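Side-chain contacts in aminopeptidase N family protein (Idiomarina loihiensis L2TR, PDB 4FGM), which probably acts as a zinc-dependent aminopeptidase of the M61 family, cleaving residues from the amino ends of peptides: residues F215-F220 with F412-I417; V340-G345 with A567-V572. All coordinates share one frame; numbering follows the deposited sequence.

Contact 1 of 2, residues F215-F220 with F412-I417; sequences FEEAPF and FGKTSI
Lys-414 reaches Glu-217 from the turn at the C-terminal side of helix 401-413, and the two side chains cross at about a right angle. Gly-413 O accepts a bond from Ser-416 N at 2.8 Å, closing a type I beta turn with Lys-414 at its second position. The lysine chain starts anti to the backbone N (chi1 -166°) and then bends at chi2 and chi3, which folds its outer half across the carboxylate. Lys-414 NZ donates to Glu-217 OE1 at 3.1 Å, on the syn lone pair of that oxygen, in a salt bridge. The methylene part follows: CE of Lys-414 is 3.1 Å from Glu-217 OE2, and CD of the lysine 3.6 Å from the same oxygen. The contact thus ties the loop of a beta-alpha-beta connection, between helix 197-215 and strand 222-230, to the C-terminal side of helix 401-413. Glu-217 comes with its chain extended, and its backbone O is held by Trp-279 NE1; two residues earlier, at the end of helix 197-215, Phe-215 O accepts from His-410 NE2 of helix 401-413. Past Thr-415, Ser-416 takes a positive phi and leads the chain away from the helix.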
# COMPACT_ATOMS: atom_id res chain seq x y z
N PHE A 215 12.56 -14.71 9.30
CA PHE A 215 11.55 -15.73 9.54
C PHE A 215 12.17 -17.12 9.53
O PHE A 215 11.55 -18.10 9.94
CB PHE A 215 10.44 -15.65 8.49
CG PHE A 215 9.61 -14.40 8.57
CD1 PHE A 215 9.97 -13.26 7.86
CD2 PHE A 215 8.49 -14.35 9.39
CE1 PHE A 215 9.22 -12.09 7.96
CE2 PHE A 215 7.73 -13.19 9.50
CZ PHE A 215 8.09 -12.06 8.78
N GLU A 216 13.41 -17.19 9.05
CA GLU A 216 14.14 -18.44 8.97
C GLU A 216 13.46 -19.42 8.03
O GLU A 216 13.78 -20.61 8.02
CB GLU A 216 14.27 -19.07 10.36
CG GLU A 216 15.15 -18.28 11.30
CD GLU A 216 15.19 -18.86 12.70
OE1 GLU A 216 14.83 -20.04 12.87
OE2 GLU A 216 15.59 -18.12 13.63
N GLU A 217 12.53 -18.92 7.22
CA GLU A 217 11.78 -19.75 6.29
C GLU A 217 10.99 -18.88 5.32
O GLU A 217 10.52 -17.80 5.69
CB GLU A 217 10.82 -20.64 7.08
CG GLU A 217 10.07 -21.66 6.25
CD GLU A 217 9.36 -22.68 7.11
OE1 GLU A 217 9.91 -23.04 8.18
OE2 GLU A 217 8.27 -23.15 6.72
N ALA A 218 10.85 -19.33 4.08
CA ALA A 218 10.10 -18.60 3.07
C ALA A 218 8.86 -19.39 2.68
O ALA A 218 8.93 -20.59 2.46
CB ALA A 218 10.97 -18.36 1.84
N PRO A 219 7.69 -18.73 2.61
CA PRO A 219 6.45 -19.43 2.25
C PRO A 219 6.25 -19.65 0.75
O PRO A 219 5.24 -20.21 0.33
CB PRO A 219 5.37 -18.52 2.85
CG PRO A 219 5.96 -17.16 2.64
CD PRO A 219 7.41 -17.35 3.05
N PHE A 220 7.21 -19.21 -0.05
CA PHE A 220 7.12 -19.37 -1.50
C PHE A 220 8.37 -20.07 -2.04
O PHE A 220 9.37 -20.20 -1.33
CB PHE A 220 6.99 -17.99 -2.17
CG PHE A 220 7.92 -16.95 -1.59
CD1 PHE A 220 7.46 -15.99 -0.69
CD2 PHE A 220 9.27 -16.94 -1.94
CE1 PHE A 220 8.32 -15.05 -0.13
CE2 PHE A 220 10.15 -16.00 -1.38
CZ PHE A 220 9.67 -15.05 -0.48
N PHE A 412 1.04 -19.16 13.91
CA PHE A 412 -0.25 -18.91 13.27
C PHE A 412 -0.22 -18.72 11.77
O PHE A 412 -1.26 -18.83 11.12
CB PHE A 412 -0.89 -17.70 13.94
CG PHE A 412 -0.97 -17.81 15.44
CD1 PHE A 412 -1.90 -18.65 16.04
CD2 PHE A 412 -0.10 -17.09 16.25
CE1 PHE A 412 -1.97 -18.78 17.42
CE2 PHE A 412 -0.15 -17.22 17.64
CZ PHE A 412 -1.09 -18.06 18.22
N GLY A 413 0.95 -18.43 11.22
CA GLY A 413 1.06 -18.21 9.79
C GLY A 413 1.35 -19.45 8.98
O GLY A 413 0.54 -19.88 8.16
N LYS A 414 2.51 -20.05 9.21
CA LYS A 414 2.90 -21.25 8.49
C LYS A 414 1.84 -22.34 8.61
O LYS A 414 1.71 -23.20 7.75
CB LYS A 414 4.23 -21.79 9.04
CG LYS A 414 4.85 -22.84 8.13
CD LYS A 414 5.53 -23.97 8.88
CE LYS A 414 6.88 -23.57 9.44
NZ LYS A 414 7.76 -24.77 9.61
N THR A 415 1.06 -22.28 9.69
CA THR A 415 0.01 -23.26 9.96
C THR A 415 -1.36 -22.88 9.41
O THR A 415 -2.28 -23.70 9.45
CB THR A 415 -0.14 -23.47 11.47
OG1 THR A 415 -0.49 -22.22 12.09
CG2 THR A 415 1.17 -23.98 12.08
N SER A 416 -1.50 -21.66 8.92
CA SER A 416 -2.78 -21.18 8.38
C SER A 416 -3.87 -21.12 9.44
O SER A 416 -5.06 -21.12 9.13
CB SER A 416 -3.25 -22.08 7.23
OG SER A 416 -2.36 -22.02 6.13
N ILE A 417 -3.45 -21.05 10.70
CA ILE A 417 -4.38 -20.99 11.82
C ILE A 417 -5.16 -19.68 11.85
O ILE A 417 -6.36 -19.67 12.09
CB ILE A 417 -3.62 -21.14 13.17
CG1 ILE A 417 -3.06 -22.56 13.28
CG2 ILE A 417 -4.54 -20.82 14.34
CD1 ILE A 417 -4.07 -23.64 12.94

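Contact 2 of 2, residues V340-G345 with A567-V572; sequences VERGAG and AKSSYV
Arg-342 sets out with CG anti to the backbone N (chi1 -177°) and is then bent at chi2 and chi3, bringing CD to Ser-569, while Glu-341 has its CG beside the backbone N (chi1 -62°) and runs obliquely past the Tyr-571 ring, the two side chains crossing at about a right angle. The arginine contact is made by its chain: CD is 3.6 Å from Ser-569 CB, and farther out NH2 of Arg-342 approaches the methyl CB of Ala-567 at 4.4 Å. The guanidinium finds its polar partners elsewhere, in a salt bridge from NH2 to Glu-507 and a cation-pi contact with Tyr-504. NE of Arg-342 and OG of Ser-569 are both buried here without a polar partner in the model.

At the other side chain pair, Glu-341 CB sits 3.7 Å from Tyr-571 CE1, and its CG is equally 3.7 Å from the tyrosine OH. Carboxylate and ring planes are 52° apart. The contact is apolar, made by the glutamate methylenes; the carboxylate oxygen OE1 of Glu-341 bonds to Ser-449 OG instead. Ser-338 OG, one helical turn back, accepts from Tyr-571 N. The C-terminal part of helix 326-342 thus packs against the start of strand 570-575, where Ser-569 and Ser-570 form a classic beta bulge opposite Gln-466, in the two-stranded antiparallel sheet 461-466/570-575 that flanks the probable PDZ region in sequence.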
# COMPACT_ATOMS: atom_id res chain seq x y z
N VAL A 340 1.56 11.35 12.45
CA VAL A 340 0.57 10.89 13.41
C VAL A 340 0.17 12.00 14.37
O VAL A 340 -1.02 12.19 14.65
CB VAL A 340 1.10 9.69 14.24
CG1 VAL A 340 0.10 9.31 15.32
CG2 VAL A 340 1.36 8.50 13.33
N GLU A 341 1.16 12.75 14.85
CA GLU A 341 0.94 13.83 15.80
C GLU A 341 0.39 15.13 15.23
O GLU A 341 -0.06 16.00 15.99
CB GLU A 341 2.24 14.13 16.55
CG GLU A 341 2.79 12.98 17.37
CD GLU A 341 1.76 12.40 18.33
OE1 GLU A 341 1.00 13.18 18.94
OE2 GLU A 341 1.71 11.16 18.47
N ARG A 342 0.40 15.27 13.91
CA ARG A 342 -0.06 16.49 13.26
C ARG A 342 -1.53 16.88 13.44
O ARG A 342 -1.83 18.03 13.74
CB ARG A 342 0.24 16.43 11.76
CG ARG A 342 -0.14 17.68 10.98
CD ARG A 342 0.66 18.90 11.45
NE ARG A 342 -0.20 19.96 11.97
CZ ARG A 342 -0.38 21.14 11.39
NH1 ARG A 342 0.26 21.42 10.26
NH2 ARG A 342 -1.18 22.03 11.94
N GLY A 343 -2.44 15.92 13.26
CA GLY A 343 -3.85 16.25 13.36
C GLY A 343 -4.66 15.76 14.54
O GLY A 343 -4.23 14.87 15.28
N ALA A 344 -5.84 16.34 14.70
CA ALA A 344 -6.75 16.00 15.78
C ALA A 344 -7.43 14.65 15.60
O ALA A 344 -8.06 14.14 16.53
CB ALA A 344 -7.81 17.10 15.93
N GLY A 345 -7.30 14.06 14.41
CA GLY A 345 -7.91 12.76 14.15
C GLY A 345 -7.54 11.66 15.13
O GLY A 345 -8.34 10.78 15.43
N ALA A 567 1.95 25.19 15.30
CA ALA A 567 2.24 23.93 15.97
C ALA A 567 3.68 23.49 15.69
O ALA A 567 4.17 23.62 14.57
CB ALA A 567 1.26 22.85 15.49
N LYS A 568 4.35 22.99 16.72
CA LYS A 568 5.70 22.48 16.56
C LYS A 568 5.44 21.02 16.19
O LYS A 568 5.56 20.11 17.00
CB LYS A 568 6.48 22.61 17.89
CG LYS A 568 7.03 24.02 18.13
CD LYS A 568 7.37 24.27 19.60
CE LYS A 568 7.92 25.68 19.82
NZ LYS A 568 9.34 25.82 19.38
N SER A 569 5.05 20.85 14.93
CA SER A 569 4.67 19.57 14.34
C SER A 569 5.78 18.70 13.74
O SER A 569 5.56 17.51 13.49
CB SER A 569 3.58 19.81 13.29
OG SER A 569 4.00 20.77 12.34
N SER A 570 6.94 19.27 13.47
CA SER A 570 8.04 18.48 12.93
C SER A 570 8.80 17.80 14.06
O SER A 570 9.43 18.47 14.88
CB SER A 570 9.00 19.35 12.12
OG SER A 570 8.54 19.54 10.79
N TYR A 571 8.73 16.47 14.12
CA TYR A 571 9.46 15.73 15.14
C TYR A 571 10.79 15.30 14.53
O TYR A 571 10.84 14.38 13.71
CB TYR A 571 8.66 14.50 15.61
CG TYR A 571 7.50 14.83 16.52
CD1 TYR A 571 6.45 15.65 16.09
CD2 TYR A 571 7.45 14.35 17.83
CE1 TYR A 571 5.40 15.99 16.94
CE2 TYR A 571 6.40 14.68 18.69
CZ TYR A 571 5.38 15.50 18.24
OH TYR A 571 4.35 15.86 19.08
N VAL A 572 11.87 15.97 14.92
CA VAL A 572 13.19 15.65 14.40
C VAL A 572 13.91 14.70 15.37
O VAL A 572 14.05 14.99 16.56
CB VAL A 572 14.03 16.94 14.20
CG1 VAL A 572 15.45 16.60 13.76
CG2 VAL A 572 13.35 17.83 13.17

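In the fold
Contacts 1 and 2 lie far apart, with centres 37 Å from one another and nearest atoms about 22 Å apart, and each centre lies about 22 Å from the centre of the chain. Their segments alternate along the sequence. Neither belongs to the zinc site of His-273, His-277 and Glu-307 or to the maleic acid pocket. The 215-220 segment of contact 1 adjoins the HExxH helix 262-277: Phe-215 meets Phe-276 and stacks on Trp-279, just beyond that helix. Contact 2 instead joins helix 326-342, in the M61 peptidase part, to the chain leaving the probable PDZ region.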